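Local coordinates for protein carbonic anhydrase (Sordaria macrospora, PDB 4O1K) that catalyses the reversible hydration of carbon dioxide to bicarbonate, as a zinc-dependent, tetrameric carbonic anhydrase of the beta class, at residues 179-183 with 210-214. Residues are numbered along the deposited sequence; the frame is centred on the assembly and turned at random. Where two conformers were deposited one is given.
Sequences LQQSY and FETIL
Tyr183 and Leu179 of helix 177-186 meet Phe210, Glu211 and Leu214 of helix 210-218; the axes of segments 179-183 and 210-214 come within 12.7 Å and cross at -119°, so side chains bridge the gap. Tyr183 carries most of the contact. Its CG lies anti to the backbone N, which sends the ring across to the other helix. Phe210 turns an edge to one face of this ring in a T-shaped stack, with the planes at 85° and the ring centroids 4.8 Å apart. The Phe210 CE2 atom sits 3.3 Å from Tyr183 CE2, over the rim of the tyrosine ring rather than its middle. Leu214 also meets the tyrosine, coming in obliquely with CD2 3.7 Å from Tyr183 CD1. At the far end, Tyr183 OH donates a hydrogen bond to Glu211 OE2. The modelled length, 2.4 Å, is very short and should be read with caution. The carboxylate reaches the hydroxyl through a bend in its chain, and its plane is turned 66° from the ring.

Leu179 CD2 touches the edge of Phe210 at CE1, 4.0 Å away. In the conformer given, Gln180 CG touches Leu214 CD1 at an oblique angle, and its amide bonds to the backbone of Tyr221 and Leu223. Val190 and Ile191 of strand 190-197, with Val174 of helix 154-174, also pack on Phe210. A serine in place of Phe210 would probably open a gap between Leu179 and the Tyr183 face, leaving that ring without its edge-on partner.

This is helix-helix packing around an aromatic pair. It joins the helix leading into strand 190-197 to the C-terminal helix after strand 202-205, at the periphery of the alpha/beta fold of beta-carbonic anhydrases.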
ATOM      1  N   LEU A 179      -2.138  14.273 -13.466  1.00 31.57           N
ATOM      2  CA  LEU A 179      -2.381  14.184 -14.911  1.00 33.36           C
ATOM      3  C   LEU A 179      -3.412  15.203 -15.373  1.00 33.35           C
ATOM      4  O   LEU A 179      -3.178  15.946 -16.337  1.00 33.18           O
ATOM      5  CB  LEU A 179      -2.863  12.786 -15.321  1.00 32.73           C
ATOM      6  CG  LEU A 179      -3.057  12.921 -16.835  1.00 36.83           C
ATOM      7  CD1 LEU A 179      -2.051  12.125 -17.604  1.00 38.23           C
ATOM      8  CD2 LEU A 179      -4.480  12.708 -17.337  1.00 34.74           C
ATOM      9  N   GLN A 180      -4.555  15.255 -14.689  0.60 31.45           N
ATOM     10  CA  GLN A 180      -5.628  16.153 -15.122  0.60 34.32           C
ATOM     11  C   GLN A 180      -5.239  17.624 -15.031  0.60 38.14           C
ATOM     12  O   GLN A 180      -5.491  18.400 -15.959  0.60 39.52           O
ATOM     13  CB  GLN A 180      -6.926  15.900 -14.340  0.60 35.22           C
ATOM     14  CG  GLN A 180      -8.083  16.724 -14.899  0.60 36.78           C
ATOM     15  CD  GLN A 180      -9.376  16.530 -14.142  0.60 41.12           C
ATOM     16  OE1 GLN A 180     -10.198  17.446 -14.058  0.60 42.18           O
ATOM     17  NE2 GLN A 180      -9.573  15.333 -13.598  0.60 37.39           N
ATOM     18  N   GLN A 181      -4.630  18.005 -13.914  1.00 42.69           N
ATOM     19  CA  GLN A 181      -4.181  19.383 -13.727  1.00 47.12           C
ATOM     20  C   GLN A 181      -3.182  19.780 -14.810  1.00 48.23           C
ATOM     21  O   GLN A 181      -3.372  20.799 -15.494  1.00 51.50           O
ATOM     22  CB  GLN A 181      -3.569  19.563 -12.336  1.00 51.75           C
ATOM     23  CG  GLN A 181      -4.598  19.530 -11.194  1.00 57.35           C
ATOM     24  CD  GLN A 181      -3.967  19.231  -9.846  1.00 63.12           C
ATOM     25  OE1 GLN A 181      -2.892  18.628  -9.769  1.00 65.91           O
ATOM     26  NE2 GLN A 181      -4.633  19.643  -8.775  1.00 64.03           N
ATOM     27  N   SER A 182      -2.136  18.970 -14.979  1.00 46.07           N
ATOM     28  CA  SER A 182      -1.133  19.257 -16.005  1.00 43.01           C
ATOM     29  C   SER A 182      -1.763  19.343 -17.390  1.00 42.13           C
ATOM     30  O   SER A 182      -1.455  20.260 -18.166  1.00 44.25           O
ATOM     31  CB  SER A 182      -0.003  18.213 -15.986  1.00 40.37           C
ATOM     32  OG  SER A 182       1.084  18.644 -16.800  1.00 40.84           O
ATOM     33  N   TYR A 183      -2.656  18.413 -17.711  1.00 42.20           N
ATOM     34  CA  TYR A 183      -3.259  18.411 -19.037  1.00 45.67           C
ATOM     35  C   TYR A 183      -4.114  19.651 -19.286  1.00 47.99           C
ATOM     36  O   TYR A 183      -4.044  20.262 -20.367  1.00 44.29           O
ATOM     37  CB  TYR A 183      -4.067  17.143 -19.301  1.00 47.09           C
ATOM     38  CG  TYR A 183      -4.471  17.053 -20.752  1.00 49.56           C
ATOM     39  CD1 TYR A 183      -5.774  17.334 -21.158  1.00 51.41           C
ATOM     40  CD2 TYR A 183      -3.533  16.742 -21.726  1.00 50.13           C
ATOM     41  CE1 TYR A 183      -6.133  17.272 -22.493  1.00 54.22           C
ATOM     42  CE2 TYR A 183      -3.881  16.685 -23.060  1.00 52.68           C
ATOM     43  CZ  TYR A 183      -5.175  16.945 -23.438  1.00 57.20           C
ATOM     44  OH  TYR A 183      -5.507  16.881 -24.773  1.00 61.52           O
ATOM     45  N   PHE A 210      -7.642   9.051 -25.653  1.00 55.90           N
ATOM     46  CA  PHE A 210      -7.267   9.724 -24.412  1.00 55.11           C
ATOM     47  C   PHE A 210      -8.261  10.806 -23.982  1.00 56.43           C
ATOM     48  O   PHE A 210      -8.652  10.878 -22.818  1.00 55.86           O
ATOM     49  CB  PHE A 210      -5.842  10.273 -24.556  1.00 55.38           C
ATOM     50  CG  PHE A 210      -5.457  11.280 -23.517  1.00 55.05           C
ATOM     51  CD1 PHE A 210      -5.463  10.957 -22.167  1.00 56.49           C
ATOM     52  CD2 PHE A 210      -5.046  12.547 -23.901  1.00 57.81           C
ATOM     53  CE1 PHE A 210      -5.094  11.895 -21.216  1.00 57.32           C
ATOM     54  CE2 PHE A 210      -4.676  13.484 -22.965  1.00 60.38           C
ATOM     55  CZ  PHE A 210      -4.699  13.164 -21.617  1.00 60.87           C
ATOM     56  N   GLU A 211      -8.690  11.617 -24.936  1.00 60.64           N
ATOM     57  CA  GLU A 211      -9.619  12.708 -24.659  1.00 62.96           C
ATOM     58  C   GLU A 211     -10.978  12.236 -24.116  1.00 56.81           C
ATOM     59  O   GLU A 211     -11.507  12.817 -23.169  1.00 56.00           O
ATOM     60  CB  GLU A 211      -9.808  13.549 -25.921  1.00 71.55           C
ATOM     61  CG  GLU A 211      -8.500  14.081 -26.506  1.00 77.28           C
ATOM     62  CD  GLU A 211      -8.102  15.427 -25.924  1.00 82.35           C
ATOM     63  OE1 GLU A 211      -8.854  15.958 -25.077  1.00 84.49           O
ATOM     64  OE2 GLU A 211      -7.038  15.956 -26.316  1.00 82.69           O
ATOM     65  N   THR A 212     -11.527  11.172 -24.697  1.00 54.19           N
ATOM     66  CA  THR A 212     -12.830  10.657 -24.267  1.00 50.50           C
ATOM     67  C   THR A 212     -12.776   9.969 -22.900  1.00 48.30           C
ATOM     68  O   THR A 212     -13.731  10.035 -22.117  1.00 46.09           O
ATOM     69  CB  THR A 212     -13.453   9.702 -25.324  1.00 64.59           C
ATOM     70  OG1 THR A 212     -12.701   8.485 -25.400  1.00 70.66           O
ATOM     71  CG2 THR A 212     -13.457  10.351 -26.678  1.00 59.68           C
ATOM     72  N   ILE A 213     -11.659   9.314 -22.598  1.00 50.76           N
ATOM     73  CA  ILE A 213     -11.501   8.703 -21.282  1.00 48.23           C
ATOM     74  C   ILE A 213     -11.575   9.796 -20.240  1.00 45.21           C
ATOM     75  O   ILE A 213     -12.290   9.675 -19.238  1.00 45.09           O
ATOM     76  CB  ILE A 213     -10.154   7.974 -21.139  1.00 46.47           C
ATOM     77  CG1 ILE A 213     -10.172   6.673 -21.929  1.00 47.28           C
ATOM     78  CG2 ILE A 213      -9.875   7.680 -19.693  1.00 46.27           C
ATOM     79  CD1 ILE A 213      -8.821   5.979 -21.957  1.00 49.75           C
ATOM     80  N   LEU A 214     -10.852  10.874 -20.513  1.00 43.61           N
ATOM     81  CA  LEU A 214     -10.792  12.014 -19.614  1.00 48.95           C
ATOM     82  C   LEU A 214     -12.187  12.619 -19.413  1.00 50.80           C
ATOM     83  O   LEU A 214     -12.566  12.960 -18.283  1.00 50.55           O
ATOM     84  CB  LEU A 214      -9.799  13.053 -20.154  1.00 52.13           C
ATOM     85  CG  LEU A 214      -9.613  14.382 -19.417  1.00 53.63           C
ATOM     86  CD1 LEU A 214      -9.175  14.174 -17.970  1.00 52.68           C
ATOM     87  CD2 LEU A 214      -8.620  15.271 -20.156  1.00 54.90           C
TER